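Local structure of purine nucleoside phosphorylase (Caulobacter vibrioides, 1XFJ) at residues 172-175 against 176-180; 179-182 against 183-187. The protein probably cleaves purine nucleosides such as inosine and methylthioadenosine with phosphate and may also deaminate adenosine. One frame throughout, in Å; residues are numbered along the deposited sequence.

Contact 1 of 2, residues 172-175 against 176-180; sequences YEVG and LEFLH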
ATOM      1  N   TYR A 172       9.137  13.346   3.185  1.00  6.68           N
ATOM      2  CA  TYR A 172      10.068  12.480   2.464  1.00  6.18           C
ATOM      3  C   TYR A 172      11.352  13.141   1.956  1.00  7.23           C
ATOM      4  O   TYR A 172      11.432  13.559   0.802  1.00  6.61           O
ATOM      5  CB  TYR A 172       9.328  11.821   1.295  1.00  6.13           C
ATOM      6  CG  TYR A 172       9.927  10.514   0.813  1.00  7.32           C
ATOM      7  CD1 TYR A 172      11.111  10.018   1.359  1.00  7.53           C
ATOM      8  CD2 TYR A 172       9.316   9.784  -0.207  1.00  6.87           C
ATOM      9  CE1 TYR A 172      11.675   8.831   0.899  1.00  8.01           C
ATOM     10  CE2 TYR A 172       9.870   8.594  -0.674  1.00  5.92           C
ATOM     11  CZ  TYR A 172      11.049   8.128  -0.119  1.00  7.34           C
ATOM     12  OH  TYR A 172      11.615   6.974  -0.596  1.00  8.25           O
ATOM     13  N   GLU A 173      12.362  13.213   2.818  1.00  6.35           N
ATOM     14  CA  GLU A 173      13.641  13.809   2.440  1.00  6.67           C
ATOM     15  C   GLU A 173      14.511  12.779   1.724  1.00  6.20           C
ATOM     16  O   GLU A 173      14.605  11.628   2.159  1.00  5.95           O
ATOM     17  CB  GLU A 173      14.378  14.316   3.682  1.00  9.49           C
ATOM     18  CG  GLU A 173      15.711  14.975   3.364  1.00 12.19           C
ATOM     19  CD  GLU A 173      16.440  15.452   4.600  1.00 15.58           C
ATOM     20  OE1 GLU A 173      17.057  14.616   5.294  1.00 16.38           O
ATOM     21  OE2 GLU A 173      16.386  16.667   4.883  1.00 16.60           O
ATOM     22  N   VAL A 174      15.144  13.191   0.628  1.00  4.99           N
ATOM     23  CA  VAL A 174      16.012  12.294  -0.130  1.00  4.53           C
ATOM     24  C   VAL A 174      17.282  13.006  -0.590  1.00  4.94           C
ATOM     25  O   VAL A 174      17.365  14.237  -0.544  1.00  4.95           O
ATOM     26  CB  VAL A 174      15.283  11.715  -1.366  1.00  4.37           C
ATOM     27  CG1 VAL A 174      14.007  11.007  -0.931  1.00  3.91           C
ATOM     28  CG2 VAL A 174      14.969  12.821  -2.357  1.00  3.81           C
ATOM     29  N   GLY A 175      18.267  12.223  -1.027  1.00  5.97           N
ATOM     30  CA  GLY A 175      19.525  12.788  -1.489  1.00  7.03           C
ATOM     31  C   GLY A 175      19.588  12.987  -2.994  1.00  7.95           C
ATOM     32  O   GLY A 175      18.621  12.706  -3.705  1.00  7.12           O
ATOM     33  N   LEU A 176      20.733  13.460  -3.480  1.00  7.64           N
ATOM     34  CA  LEU A 176      20.918  13.723  -4.904  1.00  7.44           C
ATOM     35  C   LEU A 176      21.021  12.480  -5.785  1.00  6.41           C
ATOM     36  O   LEU A 176      20.676  12.524  -6.965  1.00  6.12           O
ATOM     37  CB  LEU A 176      22.148  14.611  -5.111  1.00  8.11           C
ATOM     38  CG  LEU A 176      22.088  16.005  -4.475  1.00  8.19           C
ATOM     39  CD1 LEU A 176      23.406  16.728  -4.703  1.00  9.72           C
ATOM     40  CD2 LEU A 176      20.938  16.803  -5.073  1.00  9.59           C
ATOM     41  N   GLU A 177      21.500  11.371  -5.230  1.00  6.28           N
ATOM     42  CA  GLU A 177      21.602  10.148  -6.017  1.00  6.73           C
ATOM     43  C   GLU A 177      20.184   9.660  -6.305  1.00  5.73           C
ATOM     44  O   GLU A 177      19.910   9.092  -7.363  1.00  4.53           O
ATOM     45  CB  GLU A 177      22.381   9.075  -5.251  1.00  9.53           C
ATOM     46  CG  GLU A 177      21.710   8.591  -3.971  1.00 16.78           C
ATOM     47  CD  GLU A 177      21.496   9.703  -2.957  1.00 19.21           C
ATOM     48  OE1 GLU A 177      22.484  10.372  -2.583  1.00 22.18           O
ATOM     49  OE2 GLU A 177      20.337   9.907  -2.536  1.00 20.36           O
ATOM     50  N   PHE A 178      19.291   9.900  -5.347  1.00  5.81           N
ATOM     51  CA  PHE A 178      17.882   9.522  -5.449  1.00  6.34           C
ATOM     52  C   PHE A 178      17.241  10.393  -6.525  1.00  4.46           C
ATOM     53  O   PHE A 178      16.575   9.896  -7.435  1.00  4.21           O
ATOM     54  CB  PHE A 178      17.189   9.767  -4.105  1.00  6.05           C
ATOM     55  CG  PHE A 178      15.769   9.270  -4.042  1.00  7.09           C
ATOM     56  CD1 PHE A 178      15.472   8.046  -3.451  1.00  7.93           C
ATOM     57  CD2 PHE A 178      14.725  10.044  -4.540  1.00  7.78           C
ATOM     58  CE1 PHE A 178      14.152   7.602  -3.350  1.00  7.55           C
ATOM     59  CE2 PHE A 178      13.405   9.613  -4.446  1.00  8.52           C
ATOM     60  CZ  PHE A 178      13.117   8.387  -3.848  1.00  8.49           C
ATOM     61  N   LEU A 179      17.451  11.700  -6.408  1.00  4.57           N
ATOM     62  CA  LEU A 179      16.920  12.664  -7.370  1.00  3.63           C
ATOM     63  C   LEU A 179      17.356  12.322  -8.788  1.00  4.63           C
ATOM     64  O   LEU A 179      16.540  12.221  -9.707  1.00  3.30           O
ATOM     65  CB  LEU A 179      17.425  14.070  -7.033  1.00  3.02           C
ATOM     66  CG  LEU A 179      17.229  15.080  -8.169  1.00  3.02           C
ATOM     67  CD1 LEU A 179      15.745  15.362  -8.336  1.00  3.68           C
ATOM     68  CD2 LEU A 179      17.996  16.356  -7.872  1.00  4.31           C
ATOM     69  N   HIS A 180      18.659  12.147  -8.958  1.00  4.71           N
ATOM     70  CA  HIS A 180      19.215  11.845 -10.265  1.00  4.84           C
ATOM     71  C   HIS A 180      18.726  10.517 -10.827  1.00  5.84           C
ATOM     72  O   HIS A 180      18.528  10.391 -12.035  1.00  5.18           O
ATOM     73  CB  HIS A 180      20.739  11.895 -10.184  1.00  5.04           C
ATOM     74  CG  HIS A 180      21.269  13.252  -9.834  1.00  4.95           C
ATOM     75  ND1 HIS A 180      22.511  13.448  -9.269  1.00  5.74           N
ATOM     76  CD2 HIS A 180      20.715  14.482  -9.954  1.00  5.69           C
ATOM     77  CE1 HIS A 180      22.698  14.737  -9.053  1.00  5.03           C
ATOM     78  NE2 HIS A 180      21.623  15.388  -9.460  1.00  5.22           N
TER
HETATM   79  O   HOH W   1      18.391   9.366  -0.486  1.00 13.78           O
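One face of the F178 ring is covered by V174, whose CG1 stands over the ring centre, almost on the normal, at 3.7 Å from the centroid, a CH-pi contact. The other branch meets the ring nearer its root, V174 CG2 lying 3.5 Å from F178 CD2. A beta-branched valine suits this strand position because its two methyls spread across the ring at once. Y172 reaches the far end of the same ring, its OH 3.8 Å from F178 CE1; the two ring planes are inclined at 65° in an oblique pairing. F178 already points its CB at the strand, and with CG anti to the backbone N the ring is laid against V174.

G175 occupies the N-cap of the helix. Its carbonyl accepts the first helical bond, from L179 N to G175 O at 3.1 Å and nearly straight at 164°, while F178 N gives the same oxygen a weak one. E177 folds back over this turn, bent at chi2, and E177 OE2 takes a further weak bond from F178 N at 3.0 Å. A water bridges the N-cap residue and the glutamate, accepting from G175 N and donating to E177 OE2. A carboxylate beside the amino end of a helix is probably stabilised by the helix dipole. E177 OE2 lies 3.2 Å from G175 CA, crowding the space a CB would take, so a residue with no side chain suits the N-cap here.

The chain thus passes from strand 173-175 into helix 176-185, the short-segment axes at 85°. V174 pairs with R202 of strand 201-204, and F178 continues into an aromatic cluster with W134, F182, F193 and F204.

Contact 2 of 2, residues 179-182 against 183-187; sequences LHRF and EADCP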
ATOM      1  N   LEU A 179      17.451  11.700  -6.408  1.00  4.57           N
ATOM      2  CA  LEU A 179      16.920  12.664  -7.370  1.00  3.63           C
ATOM      3  C   LEU A 179      17.356  12.322  -8.788  1.00  4.63           C
ATOM      4  O   LEU A 179      16.540  12.221  -9.707  1.00  3.30           O
ATOM      5  CB  LEU A 179      17.425  14.070  -7.033  1.00  3.02           C
ATOM      6  CG  LEU A 179      17.229  15.080  -8.169  1.00  3.02           C
ATOM      7  CD1 LEU A 179      15.745  15.362  -8.336  1.00  3.68           C
ATOM      8  CD2 LEU A 179      17.996  16.356  -7.872  1.00  4.31           C
ATOM      9  N   HIS A 180      18.659  12.147  -8.958  1.00  4.71           N
ATOM     10  CA  HIS A 180      19.215  11.845 -10.265  1.00  4.84           C
ATOM     11  C   HIS A 180      18.726  10.517 -10.827  1.00  5.84           C
ATOM     12  O   HIS A 180      18.528  10.391 -12.035  1.00  5.18           O
ATOM     13  CB  HIS A 180      20.739  11.895 -10.184  1.00  5.04           C
ATOM     14  CG  HIS A 180      21.269  13.252  -9.834  1.00  4.95           C
ATOM     15  ND1 HIS A 180      22.511  13.448  -9.269  1.00  5.74           N
ATOM     16  CD2 HIS A 180      20.715  14.482  -9.954  1.00  5.69           C
ATOM     17  CE1 HIS A 180      22.698  14.737  -9.053  1.00  5.03           C
ATOM     18  NE2 HIS A 180      21.623  15.388  -9.460  1.00  5.22           N
ATOM     19  N   ARG A 181      18.513   9.531  -9.960  1.00  4.74           N
ATOM     20  CA  ARG A 181      18.028   8.233 -10.420  1.00  5.32           C
ATOM     21  C   ARG A 181      16.666   8.412 -11.084  1.00  4.30           C
ATOM     22  O   ARG A 181      16.419   7.889 -12.169  1.00  3.83           O
ATOM     23  CB  ARG A 181      17.901   7.254  -9.248  1.00  9.27           C
ATOM     24  CG  ARG A 181      17.437   5.865  -9.668  1.00 13.55           C
ATOM     25  CD  ARG A 181      17.257   4.934  -8.477  1.00 17.11           C
ATOM     26  NE  ARG A 181      18.504   4.720  -7.745  1.00 19.56           N
ATOM     27  CZ  ARG A 181      18.733   5.160  -6.512  1.00 21.74           C
ATOM     28  NH1 ARG A 181      17.799   5.843  -5.860  1.00 21.33           N
ATOM     29  NH2 ARG A 181      19.899   4.916  -5.927  1.00 23.18           N
ATOM     30  N   PHE A 182      15.779   9.153 -10.426  1.00  4.29           N
ATOM     31  CA  PHE A 182      14.447   9.393 -10.974  1.00  4.64           C
ATOM     32  C   PHE A 182      14.477  10.252 -12.231  1.00  3.63           C
ATOM     33  O   PHE A 182      13.785   9.960 -13.205  1.00  4.59           O
ATOM     34  CB  PHE A 182      13.541  10.058  -9.933  1.00  6.19           C
ATOM     35  CG  PHE A 182      12.832   9.081  -9.042  1.00  5.75           C
ATOM     36  CD1 PHE A 182      13.518   8.411  -8.035  1.00  6.19           C
ATOM     37  CD2 PHE A 182      11.488   8.788  -9.250  1.00  4.74           C
ATOM     38  CE1 PHE A 182      12.881   7.454  -7.247  1.00  5.65           C
ATOM     39  CE2 PHE A 182      10.837   7.831  -8.467  1.00  5.76           C
ATOM     40  CZ  PHE A 182      11.537   7.163  -7.465  1.00  6.09           C
ATOM     41  N   GLU A 183      15.271  11.317 -12.212  1.00  4.21           N
ATOM     42  CA  GLU A 183      15.349  12.198 -13.371  1.00  4.49           C
ATOM     43  C   GLU A 183      15.885  11.473 -14.597  1.00  6.03           C
ATOM     44  O   GLU A 183      15.449  11.730 -15.721  1.00  4.07           O
ATOM     45  CB  GLU A 183      16.230  13.410 -13.068  1.00  3.94           C
ATOM     46  CG  GLU A 183      15.671  14.323 -11.989  1.00  5.44           C
ATOM     47  CD  GLU A 183      16.417  15.639 -11.893  1.00  4.75           C
ATOM     48  OE1 GLU A 183      17.664  15.620 -11.940  1.00  3.99           O
ATOM     49  OE2 GLU A 183      15.758  16.691 -11.759  1.00  5.03           O
ATOM     50  N   ALA A 184      16.823  10.562 -14.374  1.00  6.06           N
ATOM     51  CA  ALA A 184      17.427   9.806 -15.461  1.00  6.94           C
ATOM     52  C   ALA A 184      16.571   8.634 -15.933  1.00  8.35           C
ATOM     53  O   ALA A 184      16.380   8.443 -17.135  1.00  8.94           O
ATOM     54  CB  ALA A 184      18.805   9.300 -15.032  1.00  7.87           C
ATOM     55  N   ASP A 185      16.051   7.854 -14.990  1.00  9.91           N
ATOM     56  CA  ASP A 185      15.248   6.681 -15.329  1.00 10.43           C
ATOM     57  C   ASP A 185      13.790   6.940 -15.685  1.00 11.67           C
ATOM     58  O   ASP A 185      13.190   6.167 -16.432  1.00 12.57           O
ATOM     59  CB  ASP A 185      15.307   5.659 -14.191  1.00 12.03           C
ATOM     60  CG  ASP A 185      16.707   5.139 -13.951  1.00 14.94           C
ATOM     61  OD1 ASP A 185      17.608   5.466 -14.750  1.00 15.39           O
ATOM     62  OD2 ASP A 185      16.905   4.399 -12.965  1.00 16.67           O
ATOM     63  N   CYS A 186      13.214   8.010 -15.147  1.00 10.46           N
ATOM     64  CA  CYS A 186      11.824   8.334 -15.438  1.00 10.84           C
ATOM     65  C   CYS A 186      11.714   9.789 -15.874  1.00 11.21           C
ATOM     66  O   CYS A 186      11.456  10.679 -15.065  1.00  7.50           O
ATOM     67  CB  CYS A 186      10.942   8.088 -14.209  1.00 11.40           C
ATOM     68  SG  CYS A 186       9.162   8.169 -14.556  1.00 12.87           S
ATOM     69  N   PRO A 187      11.916  10.043 -17.172  1.00 12.58           N
ATOM     70  CA  PRO A 187      11.850  11.386 -17.751  1.00 12.31           C
ATOM     71  C   PRO A 187      10.670  12.222 -17.266  1.00 10.21           C
ATOM     72  O   PRO A 187       9.519  11.777 -17.301  1.00 10.60           O
ATOM     73  CB  PRO A 187      11.779  11.102 -19.247  1.00 13.21           C
ATOM     74  CG  PRO A 187      12.652   9.900 -19.381  1.00 14.29           C
ATOM     75  CD  PRO A 187      12.200   9.039 -18.216  1.00 13.66           C
TER
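E183, A184, D185 and C186 donate their backbone N-H groups to the carbonyls of L179, H180, R181 and F182, four successive i to i+4 bonds of 2.8 to 3.0 Å that bring the helix to its end, with C186 the first residue to leave helical geometry.

E183 lies back along the preceding turn, and its carboxylate borders both L179 and H180. E183 CD is 3.6 Å from L179 CD1, so the aliphatic leucine flanks the acid group. Toward H180, E183 OE1 approaches the ring at its edge and in its plane, 3.8 Å from H180 CD2, with ring and carboxylate tilted by only 26°. H180 NE2 stays 4.7 Å from that oxygen, too far for a salt bridge, though the negative charge could still favour protonation of the imidazole.

D185 and R181 meet through the arginine's aliphatic stem: R181 CG is 3.6 Å from D185 OD2. The stem is extended as far as the bend at chi3, and it is CG, not the guanidinium, that meets the acid. R181 NE remains 5.5 Å from D185 OD2, so any electrostatic attraction would be weak and unbonded. D185 and E183 are exposed, as suits acids, whereas the long R181 also packs on W134.

F182, by contrast, turns its apolar ring inward, stacking on F178 and meeting F209 edge-to-face. S189 OG hydrogen-bonds both F182 O and C186 O beyond the last turn, while C186 packs against L138 of helix 134-139 and F209 of helix 206-216.

How the contacts relate
Contacts 1 and 2 are the two ends of helix 176-185, overlapping at L179 and H180, with centres about 10 Å apart. Contact 1 is the more buried: aromatic and aliphatic side chains join the helix to the strand that leads into it, and the polar work is concentrated at the amino end. Contact 2 lies mostly at the surface, where regular backbone bonds carry the chain to the carboxyl end and the acidic side chains make loose contacts with their helical neighbours. The stacked rings of F178 and F182 join the two contacts along the buried side, while H180, E183 and D185 are exposed.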